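Local atomic coordinates of protein translation elongation factor 1A (Methanosarcina mazei, PDB entry 3WND), a protein that binds cysteinyl-tRNA(Cys) in its GTP-bound form and probably acts as a translation elongation factor, resembling SelB, EF-Tu and aIF2 gamma. Residues A[84-89]-A[172-177]; A[39-44]-A[168-173]; A[225-230]-A[257-262]; A[208-213]-A[265-270]; A[353-356]-A[362-365]. All coordinates share one frame; numbering follows the deposited sequence. Where two conformers were deposited one is given.

Contact 1 (A[84-89]-A[172-177]); sequences SDIAVL and ARINEV
Strand 86-89, carrying Ile-86 and Val-88, runs nearly antiparallel to helix 172-177, which bears Ile-174 and Val-177; the two axes come within 10.1 Å and their directions differ by 154°. With no hydrogen bond between them, the gap is filled by branched aliphatic side chains. Ile-86 does most of the filling. Its CG1 lies beside the backbone N and its chain then runs on extended (chi2 172°), which carries CD1 out to the helix. There CG1 meets Val-177 CG1 at 3.9 Å, the two side chains passing at a slant, while CD1 rests on the backbone of the helix, 3.9 Å from Ile-174 O. The same methyl lies 4.3 Å from Ile-174 CG2. Two residues on, Val-88 CG2 only just reaches Ile-174 CD1, at 4.5 Å. This is the α/β layering of a P-loop GTPase domain: the helix packs against one face of the central sheet, and strand 86-91 lies beside strand 21-28, whose Val-24 also touches Ile-86 and Val-88. Val-88 lies about 8 Å, side chain to side chain, from Arg-34 of the GDP site, empty here. On the helix, Val-177 CG2 lies 3.4 Å from the guanidinium plane of Arg-173, toward its rim. Arg-173 NH1 forms a salt bridge to Glu-176 OE1 of 2.9 Å, with the carboxylate oxygen close to the guanidinium plane.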
# COMPACT_ATOMS: atom_id res chain seq x y z
N SER A 84 -3.49 1.22 0.38
CA SER A 84 -4.03 1.69 1.63
C SER A 84 -3.67 3.12 1.93
O SER A 84 -2.68 3.68 1.38
CB SER A 84 -3.55 0.76 2.76
OG SER A 84 -4.00 -0.56 2.52
N ASP A 85 -4.41 3.74 2.86
CA ASP A 85 -4.04 5.08 3.30
C ASP A 85 -3.56 5.13 4.73
O ASP A 85 -3.00 6.16 5.13
CB ASP A 85 -5.24 6.06 3.14
CG ASP A 85 -5.50 6.37 1.63
OD1 ASP A 85 -4.55 6.66 0.86
OD2 ASP A 85 -6.64 6.31 1.27
N ILE A 86 -3.81 4.05 5.49
CA ILE A 86 -3.43 4.02 6.91
C ILE A 86 -2.68 2.71 7.11
O ILE A 86 -3.12 1.70 6.57
CB ILE A 86 -4.70 3.91 7.81
CG1 ILE A 86 -5.57 5.18 7.65
CG2 ILE A 86 -4.28 3.77 9.29
CD1 ILE A 86 -6.95 5.12 8.33
N ALA A 87 -1.56 2.77 7.87
CA ALA A 87 -0.77 1.54 8.13
C ALA A 87 -0.88 1.23 9.59
O ALA A 87 -0.70 2.12 10.40
CB ALA A 87 0.72 1.68 7.74
N VAL A 88 -1.19 -0.02 9.90
CA VAL A 88 -1.11 -0.46 11.32
C VAL A 88 0.05 -1.47 11.38
O VAL A 88 -0.01 -2.53 10.73
CB VAL A 88 -2.39 -1.19 11.73
CG1 VAL A 88 -2.19 -1.80 13.16
CG2 VAL A 88 -3.54 -0.16 11.71
N LEU A 89 1.13 -1.05 12.06
CA LEU A 89 2.37 -1.87 12.17
C LEU A 89 2.27 -2.66 13.45
O LEU A 89 2.17 -2.03 14.54
CB LEU A 89 3.61 -1.00 12.09
CG LEU A 89 4.90 -1.68 12.46
CD1 LEU A 89 5.18 -2.86 11.45
CD2 LEU A 89 6.03 -0.63 12.47
N ALA A 172 -10.96 3.38 17.37
CA ALA A 172 -11.27 4.78 17.48
C ALA A 172 -10.19 5.62 16.86
O ALA A 172 -10.49 6.58 16.15
CB ALA A 172 -11.38 5.12 18.99
N ARG A 173 -8.90 5.23 17.08
CA ARG A 173 -7.81 5.96 16.39
C ARG A 173 -7.87 5.78 14.84
O ARG A 173 -7.59 6.70 14.09
CB ARG A 173 -6.45 5.48 16.97
CG ARG A 173 -5.26 6.16 16.31
CD ARG A 173 -5.40 7.67 16.40
NE ARG A 173 -4.27 8.36 15.81
CZ ARG A 173 -4.30 9.67 15.60
NH1 ARG A 173 -5.42 10.34 15.94
NH2 ARG A 173 -3.25 10.29 15.04
N ILE A 174 -8.15 4.59 14.37
CA ILE A 174 -8.29 4.35 12.86
C ILE A 174 -9.39 5.30 12.36
O ILE A 174 -9.22 5.95 11.36
CB ILE A 174 -8.72 2.92 12.57
CG1 ILE A 174 -7.47 2.03 12.88
CG2 ILE A 174 -9.15 2.71 11.10
CD1 ILE A 174 -7.81 0.56 12.83
N ASN A 175 -10.52 5.40 13.07
CA ASN A 175 -11.57 6.32 12.56
C ASN A 175 -11.14 7.80 12.60
O ASN A 175 -11.53 8.55 11.70
CB ASN A 175 -12.88 6.12 13.38
CG ASN A 175 -13.70 4.92 12.81
OD1 ASN A 175 -14.33 5.02 11.71
ND2 ASN A 175 -13.73 3.82 13.53
N GLU A 176 -10.43 8.24 13.66
CA GLU A 176 -9.90 9.60 13.70
C GLU A 176 -8.98 9.86 12.49
O GLU A 176 -9.12 10.92 11.82
CB GLU A 176 -9.14 9.93 15.00
CG GLU A 176 -10.02 10.03 16.20
CD GLU A 176 -9.16 10.14 17.48
OE1 GLU A 176 -7.87 10.06 17.38
OE2 GLU A 176 -9.77 10.29 18.57
N VAL A 177 -8.05 8.96 12.23
CA VAL A 177 -7.11 9.14 11.11
C VAL A 177 -7.91 9.09 9.82
O VAL A 177 -7.65 9.87 8.85
CB VAL A 177 -5.95 8.07 11.13
CG1 VAL A 177 -5.04 8.26 9.97
CG2 VAL A 177 -5.06 8.17 12.40

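Contact 2 (A[39-44]-A[168-173]); sequences ANLGKK and DELKAR
Lys-171 reaches from the helix toward Leu-41, and its chain can be followed atom by atom. CB points to the opposing segment but is still 5.5 Å from Leu-41 CD2. CG, turned opposite the carbonyl carbon (chi1 -75°), is the first to make contact, 4.0 Å from Leu-41 CD2. Beyond CG the chain is fully extended. CD passes the same methyl more loosely, and CE comes closest, 3.6 Å from Leu-41 CD2. The lysine and the leucine thus lie alongside each other, pointing in opposite directions, so that Leu-41 CD2 lies against the aliphatic stem of the lysine, at CG and CE. At the tip, NZ has gone beyond the leucine and donates a weak hydrogen bond to a water at 2.9 Å. That water donates a hydrogen bond to Asn-40 O, 2.7 Å away, and so loosely bridges the helix to the backbone of 39-44. NZ also forms a long, weak ion pair with Glu-58.

The other branch of Leu-41 turns to Leu-170, with CD1 standing 4.4 Å from Leu-170 CD2. The apolar contact therefore continues inward below the partly exposed lysine, and both leucines are buried.

Leu-41 sits in the connection between helix 34-39, which follows the phosphate-binding P-loop, and edge strand 43-47. Its side chain is about 7 Å from that of Thr-156 in the unoccupied GDP site. Leu-170 continues the packing onto Leu-154 and onto Ile-116 of strand 115-119, while helix 167-187 continues along that face of the sheet, its segment 172-177 nearly antiparallel to strand 86-89.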
# COMPACT_ATOMS: atom_id res chain seq x y z
N ALA A 39 -8.31 -10.31 10.94
CA ALA A 39 -9.46 -11.23 10.89
C ALA A 39 -10.57 -10.84 11.88
O ALA A 39 -11.73 -11.16 11.66
CB ALA A 39 -8.96 -12.67 11.14
N ASN A 40 -10.21 -10.16 12.98
CA ASN A 40 -11.20 -9.69 13.95
C ASN A 40 -11.66 -8.29 13.71
O ASN A 40 -12.54 -7.77 14.43
CB ASN A 40 -10.59 -9.79 15.36
CG ASN A 40 -10.65 -11.25 15.91
OD1 ASN A 40 -11.73 -11.76 16.16
ND2 ASN A 40 -9.51 -11.91 16.06
N LEU A 41 -11.18 -7.66 12.61
CA LEU A 41 -11.62 -6.30 12.27
C LEU A 41 -12.60 -6.30 11.09
O LEU A 41 -13.27 -5.27 10.86
CB LEU A 41 -10.43 -5.40 11.92
CG LEU A 41 -9.56 -5.05 13.12
CD1 LEU A 41 -8.43 -4.22 12.69
CD2 LEU A 41 -10.32 -4.31 14.22
N GLY A 42 -12.66 -7.38 10.34
CA GLY A 42 -13.67 -7.46 9.23
C GLY A 42 -13.85 -8.90 8.72
O GLY A 42 -13.29 -9.87 9.28
N LYS A 43 -14.67 -9.01 7.69
CA LYS A 43 -15.04 -10.27 7.07
C LYS A 43 -14.09 -10.61 5.90
O LYS A 43 -13.90 -9.81 4.97
CB LYS A 43 -16.47 -10.12 6.53
CG LYS A 43 -16.94 -11.22 5.59
CD LYS A 43 -18.38 -10.94 5.11
CE LYS A 43 -19.39 -10.40 6.21
NZ LYS A 43 -19.82 -9.02 6.03
N LYS A 44 -13.58 -11.84 5.92
CA LYS A 44 -12.63 -12.29 4.97
C LYS A 44 -13.24 -12.17 3.58
O LYS A 44 -14.35 -12.69 3.31
CB LYS A 44 -12.14 -13.68 5.25
CG LYS A 44 -10.93 -14.11 4.43
CD LYS A 44 -10.36 -15.44 4.98
CE LYS A 44 -9.40 -15.91 3.93
NZ LYS A 44 -8.79 -17.25 4.08
N ASP A 168 -10.89 -1.54 20.99
CA ASP A 168 -11.77 -0.36 20.84
C ASP A 168 -10.95 0.91 20.59
O ASP A 168 -11.30 1.72 19.71
CB ASP A 168 -12.64 -0.16 22.11
CG ASP A 168 -13.70 -1.19 22.22
OD1 ASP A 168 -13.98 -1.89 21.22
OD2 ASP A 168 -14.25 -1.25 23.32
N GLU A 169 -9.88 1.12 21.37
CA GLU A 169 -8.97 2.31 21.22
C GLU A 169 -8.33 2.29 19.79
O GLU A 169 -8.27 3.33 19.12
CB GLU A 169 -7.89 2.30 22.32
CG GLU A 169 -7.03 3.55 22.20
CD GLU A 169 -5.90 3.64 23.23
OE1 GLU A 169 -5.92 2.85 24.20
OE2 GLU A 169 -5.01 4.51 23.07
N LEU A 170 -7.83 1.13 19.33
CA LEU A 170 -7.30 1.07 17.97
C LEU A 170 -8.41 1.54 16.98
O LEU A 170 -8.14 2.30 16.02
CB LEU A 170 -6.89 -0.36 17.57
CG LEU A 170 -6.36 -0.58 16.09
CD1 LEU A 170 -5.05 0.13 15.77
CD2 LEU A 170 -6.21 -2.06 15.77
N LYS A 171 -9.61 1.00 17.12
CA LYS A 171 -10.61 1.31 16.14
C LYS A 171 -10.93 2.79 16.17
O LYS A 171 -11.21 3.40 15.11
CB LYS A 171 -11.88 0.51 16.41
CG LYS A 171 -11.75 -0.98 16.01
CD LYS A 171 -13.08 -1.64 16.42
CE LYS A 171 -13.10 -3.07 16.19
NZ LYS A 171 -14.55 -3.49 16.35
N ALA A 172 -10.96 3.38 17.37
CA ALA A 172 -11.27 4.78 17.48
C ALA A 172 -10.19 5.62 16.86
O ALA A 172 -10.49 6.58 16.15
CB ALA A 172 -11.38 5.12 18.99
N ARG A 173 -8.90 5.23 17.08
CA ARG A 173 -7.81 5.96 16.39
C ARG A 173 -7.87 5.78 14.84
O ARG A 173 -7.59 6.70 14.09
CB ARG A 173 -6.45 5.48 16.97
CG ARG A 173 -5.26 6.16 16.31
CD ARG A 173 -5.40 7.67 16.40
NE ARG A 173 -4.27 8.36 15.81
CZ ARG A 173 -4.30 9.67 15.60
NH1 ARG A 173 -5.42 10.34 15.94
NH2 ARG A 173 -3.25 10.29 15.04
O HOH W 1 -13.32 -6.09 16.40

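Contact 3 (A[225-230]-A[257-262]); sequences TKIFPL and MRLKNV
Ile-227 and Leu-230 meet Leu-259 and Val-262 in a purely apolar contact across one end of an antiparallel β-barrel, joining two strands that are not hydrogen-bonded neighbours and the turns after them. Two pairs of methyl groups carry it. Ile-227 CD1 approaches Leu-259 CD1 at 4.4 Å, a loose meeting of chain ends. In the turns that follow each strand, Leu-230 CD1 comes to 4.0 Å from Val-262 CG2, with the two side chains set at a slant. The closest pair of CA atoms, Ile-227 CA and Val-262 CA, is 8.8 Å apart, so side chains alone span the gap and no hydrogen bond crosses it.

Strand 224-228 ends at the cis peptide before Pro-229, and Leu-230 CB then points toward the other segment. Asn-261, at a positive phi of 88°, follows strand 254-260, and Val-262 CB points back toward 225-230. In Val-262, CG2 is opposite the backbone N, and this is the branch that Leu-230 touches. Leu-230 is exposed, whereas the other three side chains are buried.

Strand 232-241 pairs with both strand 224-228 and strand 254-260 and thereby links them round the barrel wall. Asn-261 is tied to the start of that strand through Arg-232 and Asp-233. Inside, Ile-234, Ile-273 of strand 272-274, Ile-267 of the 265-270 loop, and Cys-208 and Val-210 of strand 207-216 close round the contact.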
# COMPACT_ATOMS: atom_id res chain seq x y z
N THR A 225 -12.42 5.33 -21.20
CA THR A 225 -11.10 5.73 -20.72
C THR A 225 -10.18 4.69 -21.23
O THR A 225 -10.52 4.06 -22.28
CB THR A 225 -11.13 5.92 -19.19
OG1 THR A 225 -9.87 6.39 -18.71
CG2 THR A 225 -11.61 4.67 -18.43
N LYS A 226 -9.01 4.51 -20.61
CA LYS A 226 -8.01 3.53 -21.13
C LYS A 226 -7.44 2.66 -20.01
O LYS A 226 -7.64 2.97 -18.84
CB LYS A 226 -6.84 4.21 -21.80
CG LYS A 226 -7.22 4.93 -23.15
CD LYS A 226 -5.91 5.42 -23.85
CE LYS A 226 -6.17 6.02 -25.24
NZ LYS A 226 -4.86 6.08 -25.96
N ILE A 227 -6.77 1.57 -20.40
CA ILE A 227 -6.06 0.78 -19.42
C ILE A 227 -4.61 0.70 -19.88
O ILE A 227 -4.38 0.41 -21.10
CB ILE A 227 -6.73 -0.58 -19.18
CG1 ILE A 227 -6.08 -1.35 -17.98
CG2 ILE A 227 -6.82 -1.42 -20.48
CD1 ILE A 227 -6.99 -2.48 -17.53
N PHE A 228 -3.71 0.82 -18.92
CA PHE A 228 -2.25 0.80 -19.18
C PHE A 228 -1.63 -0.25 -18.28
O PHE A 228 -2.15 -0.47 -17.18
CB PHE A 228 -1.65 2.18 -18.80
CG PHE A 228 -2.10 3.25 -19.71
CD1 PHE A 228 -3.19 4.00 -19.39
CD2 PHE A 228 -1.41 3.50 -20.89
CE1 PHE A 228 -3.68 4.99 -20.25
CE2 PHE A 228 -1.86 4.45 -21.76
CZ PHE A 228 -2.99 5.22 -21.43
N PRO A 229 -0.51 -0.85 -18.71
CA PRO A 229 0.32 -0.45 -19.85
C PRO A 229 -0.16 -1.01 -21.23
O PRO A 229 0.46 -0.71 -22.25
CB PRO A 229 1.69 -1.09 -19.52
CG PRO A 229 1.28 -2.35 -18.74
CD PRO A 229 0.12 -1.90 -17.90
N LEU A 230 -1.32 -1.69 -21.28
CA LEU A 230 -1.90 -2.16 -22.61
C LEU A 230 -2.11 -1.02 -23.59
O LEU A 230 -1.86 -1.15 -24.79
CB LEU A 230 -3.23 -2.80 -22.33
CG LEU A 230 -3.17 -4.26 -22.00
CD1 LEU A 230 -4.64 -4.72 -21.99
CD2 LEU A 230 -2.37 -4.95 -23.08
N MET A 257 -14.97 -3.12 -10.67
CA MET A 257 -15.51 -2.55 -11.91
C MET A 257 -15.66 -3.59 -13.00
O MET A 257 -14.70 -4.40 -13.30
CB MET A 257 -14.59 -1.43 -12.47
CG MET A 257 -14.41 -0.27 -11.46
SD MET A 257 -13.25 0.93 -12.19
CE MET A 257 -13.76 2.38 -11.24
N ARG A 258 -16.82 -3.53 -13.65
CA ARG A 258 -17.05 -4.37 -14.85
C ARG A 258 -16.54 -3.57 -16.00
O ARG A 258 -16.97 -2.40 -16.22
CB ARG A 258 -18.55 -4.65 -14.99
CG ARG A 258 -18.83 -6.06 -15.42
CD ARG A 258 -20.26 -6.44 -15.04
NE ARG A 258 -21.25 -6.07 -16.05
CZ ARG A 258 -22.28 -5.22 -15.87
NH1 ARG A 258 -22.50 -4.55 -14.69
NH2 ARG A 258 -23.09 -5.00 -16.89
N LEU A 259 -15.62 -4.15 -16.77
CA LEU A 259 -15.01 -3.41 -17.90
C LEU A 259 -15.47 -4.07 -19.23
O LEU A 259 -15.51 -5.31 -19.36
CB LEU A 259 -13.47 -3.56 -17.86
CG LEU A 259 -12.81 -3.08 -16.54
CD1 LEU A 259 -11.30 -3.22 -16.77
CD2 LEU A 259 -13.30 -1.69 -16.13
N LYS A 260 -15.76 -3.22 -20.21
CA LYS A 260 -15.95 -3.60 -21.64
C LYS A 260 -14.67 -3.34 -22.47
O LYS A 260 -13.92 -2.31 -22.28
CB LYS A 260 -17.18 -2.85 -22.27
CG LYS A 260 -17.64 -3.45 -23.64
CD LYS A 260 -18.69 -2.63 -24.41
CE LYS A 260 -19.92 -2.32 -23.59
NZ LYS A 260 -20.82 -1.38 -24.34
N ASN A 261 -14.40 -4.29 -23.38
CA ASN A 261 -13.34 -4.21 -24.38
C ASN A 261 -12.01 -4.73 -23.90
O ASN A 261 -10.95 -4.50 -24.53
CB ASN A 261 -13.21 -2.80 -25.03
CG ASN A 261 -12.58 -2.86 -26.39
OD1 ASN A 261 -12.92 -3.70 -27.24
ND2 ASN A 261 -11.67 -1.93 -26.64
N VAL A 262 -12.02 -5.41 -22.76
CA VAL A 262 -10.74 -6.03 -22.31
C VAL A 262 -11.01 -7.35 -21.57
O VAL A 262 -12.06 -7.52 -20.91
CB VAL A 262 -9.89 -5.03 -21.49
CG1 VAL A 262 -10.59 -4.69 -20.16
CG2 VAL A 262 -8.51 -5.58 -21.19

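Contact 4 (A[208-213]-A[265-270]); sequences CVVLGV and KDIERG
No flat group lies between Cys-208, Val-210 and Ile-267, the three residues that touch; the planar groups of 265-270 stand outside the contact. The carboxylate of Asp-266 receives Lys-265 NZ on the syn side of OD1, at 3.1 Å and 22° out of its plane, a salt bridge between neighbours in sequence. The guanidinium of Arg-269 points elsewhere, to Asp-49 in a salt bridge and to the backbone O of Asp-198.

What crosses is a single methyl. Ile-267 CD1 is 3.8 Å from Cys-208 SG and equally 3.8 Å from Val-210 CG1, seated between two residues whose side chains emerge on the same side of strand 207-216. A chi1 of -56° sets CG1 of the isoleucine away from its carbonyl carbon, and the chain beyond is extended, which carries CD1 to the strand. Val-210 and Ile-267 meet nearly at right angles. The sulfur acts here as an apolar surface, and no hydrogen bond joins the segments.

The Ile-267 side chain also touches Ile-227, Leu-259, Val-262 and Ala-200. Past it, the loop turns at Gly-270, whose backbone angles (phi 112°) call for glycine, since a CB there would press on the carbonyl O of Arg-269, and enters strand 272-274. A loop that inserts an isoleucine into the inside of an antiparallel barrel fits the second domain of SelB- and EF-Tu-like factors, and through Arg-269 the same loop also reaches the GTPase domain.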
# COMPACT_ATOMS: atom_id res chain seq x y z
N CYS A 208 -15.42 -9.30 -17.66
CA CYS A 208 -14.18 -8.82 -17.03
C CYS A 208 -14.52 -7.91 -15.81
O CYS A 208 -15.19 -6.86 -15.98
CB CYS A 208 -13.35 -8.01 -18.02
SG CYS A 208 -11.76 -7.39 -17.32
N VAL A 209 -14.05 -8.32 -14.62
CA VAL A 209 -14.17 -7.53 -13.41
C VAL A 209 -12.75 -7.22 -12.86
O VAL A 209 -11.85 -8.11 -12.83
CB VAL A 209 -15.05 -8.24 -12.36
CG1 VAL A 209 -15.00 -7.49 -10.98
CG2 VAL A 209 -16.47 -8.36 -12.92
N VAL A 210 -12.52 -5.97 -12.42
CA VAL A 210 -11.24 -5.67 -11.77
C VAL A 210 -11.60 -5.11 -10.41
O VAL A 210 -12.64 -4.49 -10.24
CB VAL A 210 -10.40 -4.66 -12.57
CG1 VAL A 210 -9.96 -5.26 -13.91
CG2 VAL A 210 -11.10 -3.31 -12.66
N LEU A 211 -10.73 -5.36 -9.45
CA LEU A 211 -10.86 -4.77 -8.08
C LEU A 211 -9.64 -3.88 -7.97
O LEU A 211 -8.48 -4.20 -8.41
CB LEU A 211 -10.79 -5.83 -7.01
CG LEU A 211 -11.65 -7.09 -7.26
CD1 LEU A 211 -11.49 -8.04 -6.09
CD2 LEU A 211 -13.10 -6.72 -7.48
N GLY A 212 -9.87 -2.78 -7.27
CA GLY A 212 -8.85 -1.73 -7.14
C GLY A 212 -9.29 -0.60 -6.25
O GLY A 212 -10.29 -0.69 -5.55
N VAL A 213 -8.55 0.51 -6.38
CA VAL A 213 -8.83 1.68 -5.54
C VAL A 213 -8.62 2.88 -6.42
O VAL A 213 -7.68 2.90 -7.26
CB VAL A 213 -7.92 1.71 -4.28
CG1 VAL A 213 -6.45 1.74 -4.65
CG2 VAL A 213 -8.32 2.82 -3.31
N LYS A 265 -7.91 -12.06 -18.61
CA LYS A 265 -6.62 -12.76 -18.80
C LYS A 265 -5.47 -11.78 -19.27
O LYS A 265 -4.27 -12.08 -19.21
CB LYS A 265 -6.76 -13.89 -19.88
CG LYS A 265 -6.98 -13.35 -21.30
CD LYS A 265 -6.95 -14.44 -22.37
CE LYS A 265 -7.10 -13.76 -23.72
NZ LYS A 265 -5.79 -13.35 -24.28
N ASP A 266 -5.81 -10.63 -19.80
CA ASP A 266 -4.79 -9.67 -20.26
C ASP A 266 -4.51 -8.55 -19.24
O ASP A 266 -3.74 -7.61 -19.53
CB ASP A 266 -5.28 -9.03 -21.54
CG ASP A 266 -5.40 -10.03 -22.64
OD1 ASP A 266 -4.50 -10.95 -22.75
OD2 ASP A 266 -6.40 -9.91 -23.40
N ILE A 267 -5.08 -8.67 -18.04
CA ILE A 267 -4.87 -7.67 -16.98
C ILE A 267 -4.08 -8.31 -15.86
O ILE A 267 -4.46 -9.40 -15.40
CB ILE A 267 -6.24 -7.12 -16.45
CG1 ILE A 267 -7.02 -6.56 -17.68
CG2 ILE A 267 -5.99 -6.11 -15.36
CD1 ILE A 267 -8.34 -5.85 -17.25
N GLU A 268 -3.11 -7.56 -15.32
CA GLU A 268 -2.38 -8.00 -14.09
C GLU A 268 -2.52 -6.94 -12.98
O GLU A 268 -2.83 -5.73 -13.25
CB GLU A 268 -0.87 -8.19 -14.48
CG GLU A 268 -0.59 -9.26 -15.54
CD GLU A 268 -1.06 -10.70 -15.14
OE1 GLU A 268 -1.07 -11.07 -13.92
OE2 GLU A 268 -1.33 -11.49 -16.02
N ARG A 269 -2.36 -7.38 -11.72
CA ARG A 269 -2.16 -6.41 -10.68
C ARG A 269 -1.10 -5.35 -11.10
O ARG A 269 -0.03 -5.70 -11.60
CB ARG A 269 -1.68 -7.09 -9.39
CG ARG A 269 -1.31 -6.08 -8.28
CD ARG A 269 -0.79 -6.76 -7.03
NE ARG A 269 -1.87 -7.60 -6.55
CZ ARG A 269 -1.69 -8.46 -5.54
NH1 ARG A 269 -0.55 -8.43 -4.83
NH2 ARG A 269 -2.69 -9.22 -5.18
N GLY A 270 -1.38 -4.06 -10.93
CA GLY A 270 -0.39 -3.10 -11.35
C GLY A 270 -0.85 -2.27 -12.56
O GLY A 270 -0.31 -1.19 -12.82

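Contact 5 (A[353-356]-A[362-365]); sequences LLAN and RFAA
Backbone hydrogen bonds hold Leu-354 to Ala-364 and Ala-365, and Asn-356 to Arg-362. Leu-354 N gives an almost straight bond (176°) to Ala-365 O, 2.8 Å long. Leu-354 O accepts twice, from Ala-364 N at 2.8 Å and from Ala-365 N at 3.2 Å, the latter more bent at 139°. Two consecutive residues thus face one, a classic β-bulge that shifts the register by one. Beyond it, Ala-355 and Phe-363 form a non-hydrogen-bonded pair, and Asn-356 N donates to Arg-362 O at 2.8 Å.

Apolar contacts lie on both faces. Leu-353 CD1 approaches Phe-363 CE1 at 4.0 Å, slanting to the ring, and Ala-355 CB lies 4.4 Å from Phe-363 CD1. On the other face Leu-354 CD1 lies 4.2 Å from Ala-365 CB.

Among the polar side chains, the stem of Arg-362 passes Asn-356 O, with CB and CG both 3.4 Å away. The end of Arg-362 leads away, to a salt bridge with Glu-102 and a hydrogen bond to Pro-71 O, whereas Asn-356 OD1 accepts from Asp-358 N within the hairpin loop.

In this hairpin strand 352-355 also pairs with 301-306, and strand 363-369 with 282-289, in the sheet of the C-terminal β-domain. Helices 74-83 and 98-109 of the GTPase domain pack over Leu-353, Ala-355 and Phe-363.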
# COMPACT_ATOMS: atom_id res chain seq x y z
N LEU A 353 10.04 2.47 -5.47
CA LEU A 353 10.90 1.89 -4.44
C LEU A 353 11.84 0.88 -5.12
O LEU A 353 11.46 0.20 -6.07
CB LEU A 353 10.11 1.08 -3.47
CG LEU A 353 9.29 1.82 -2.47
CD1 LEU A 353 8.69 0.79 -1.43
CD2 LEU A 353 10.01 2.98 -1.76
N LEU A 354 13.09 0.85 -4.67
CA LEU A 354 14.04 -0.14 -5.18
C LEU A 354 14.49 -1.02 -4.02
O LEU A 354 14.74 -0.51 -2.92
CB LEU A 354 15.30 0.61 -5.66
CG LEU A 354 14.97 1.57 -6.84
CD1 LEU A 354 16.20 2.39 -7.25
CD2 LEU A 354 14.38 0.82 -8.05
N ALA A 355 14.62 -2.30 -4.33
CA ALA A 355 14.99 -3.29 -3.32
C ALA A 355 16.11 -4.16 -3.84
O ALA A 355 16.32 -4.26 -5.07
CB ALA A 355 13.76 -4.14 -2.90
N ASN A 356 16.81 -4.82 -2.89
CA ASN A 356 17.74 -5.91 -3.22
C ASN A 356 17.26 -7.12 -2.47
O ASN A 356 17.31 -7.17 -1.26
CB ASN A 356 19.21 -5.54 -2.85
CG ASN A 356 20.19 -6.65 -3.21
OD1 ASN A 356 19.81 -7.84 -3.32
ND2 ASN A 356 21.45 -6.32 -3.29
N ARG A 362 15.83 -5.42 2.88
CA ARG A 362 15.85 -5.49 1.42
C ARG A 362 15.58 -4.16 0.73
O ARG A 362 15.70 -4.07 -0.47
CB ARG A 362 14.85 -6.54 0.94
CG ARG A 362 15.27 -7.91 1.41
CD ARG A 362 14.19 -8.99 1.28
NE ARG A 362 13.24 -8.86 2.38
CZ ARG A 362 12.21 -9.68 2.57
NH1 ARG A 362 11.95 -10.74 1.73
NH2 ARG A 362 11.41 -9.45 3.61
N PHE A 363 15.10 -3.16 1.45
CA PHE A 363 14.77 -1.87 0.80
C PHE A 363 15.98 -1.00 0.69
O PHE A 363 16.70 -0.77 1.66
CB PHE A 363 13.65 -1.14 1.54
CG PHE A 363 12.32 -1.83 1.38
CD1 PHE A 363 11.61 -1.75 0.15
CD2 PHE A 363 11.83 -2.69 2.37
CE1 PHE A 363 10.37 -2.50 0.01
CE2 PHE A 363 10.65 -3.43 2.22
CZ PHE A 363 9.89 -3.30 1.04
N ALA A 364 16.21 -0.56 -0.54
CA ALA A 364 17.42 0.16 -0.87
C ALA A 364 17.26 1.65 -1.06
O ALA A 364 18.19 2.41 -0.78
CB ALA A 364 18.06 -0.48 -2.13
N ALA A 365 16.14 2.07 -1.61
CA ALA A 365 16.04 3.45 -2.09
C ALA A 365 14.62 3.74 -2.47
O ALA A 365 13.86 2.80 -2.78
CB ALA A 365 16.93 3.71 -3.33

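In the fold
The five contacts sample three domains. Contacts 1 and 2 belong to the GTPase domain and share helix 167-187; their centres are 10 Å apart, and both lie within about 7 to 8 Å, side chain to side chain, of GDP-binding residues, although no GDP is bound here. Contacts 3 and 4 occupy one barrel, centres 9 Å apart, and touch directly: Ile-227 CD1 lies 3.6 Å from Ile-267 CD1, and strands 254-260 and 207-216 are hydrogen-bonded neighbours. Contact 5 stands apart in the C-terminal domain, its centre 25 Å from that of contact 1, yet its Arg-362 side chain is about 9 Å from that of Arg-34 and about 5 Å from a bound citrate, probably from the crystallisation liquor.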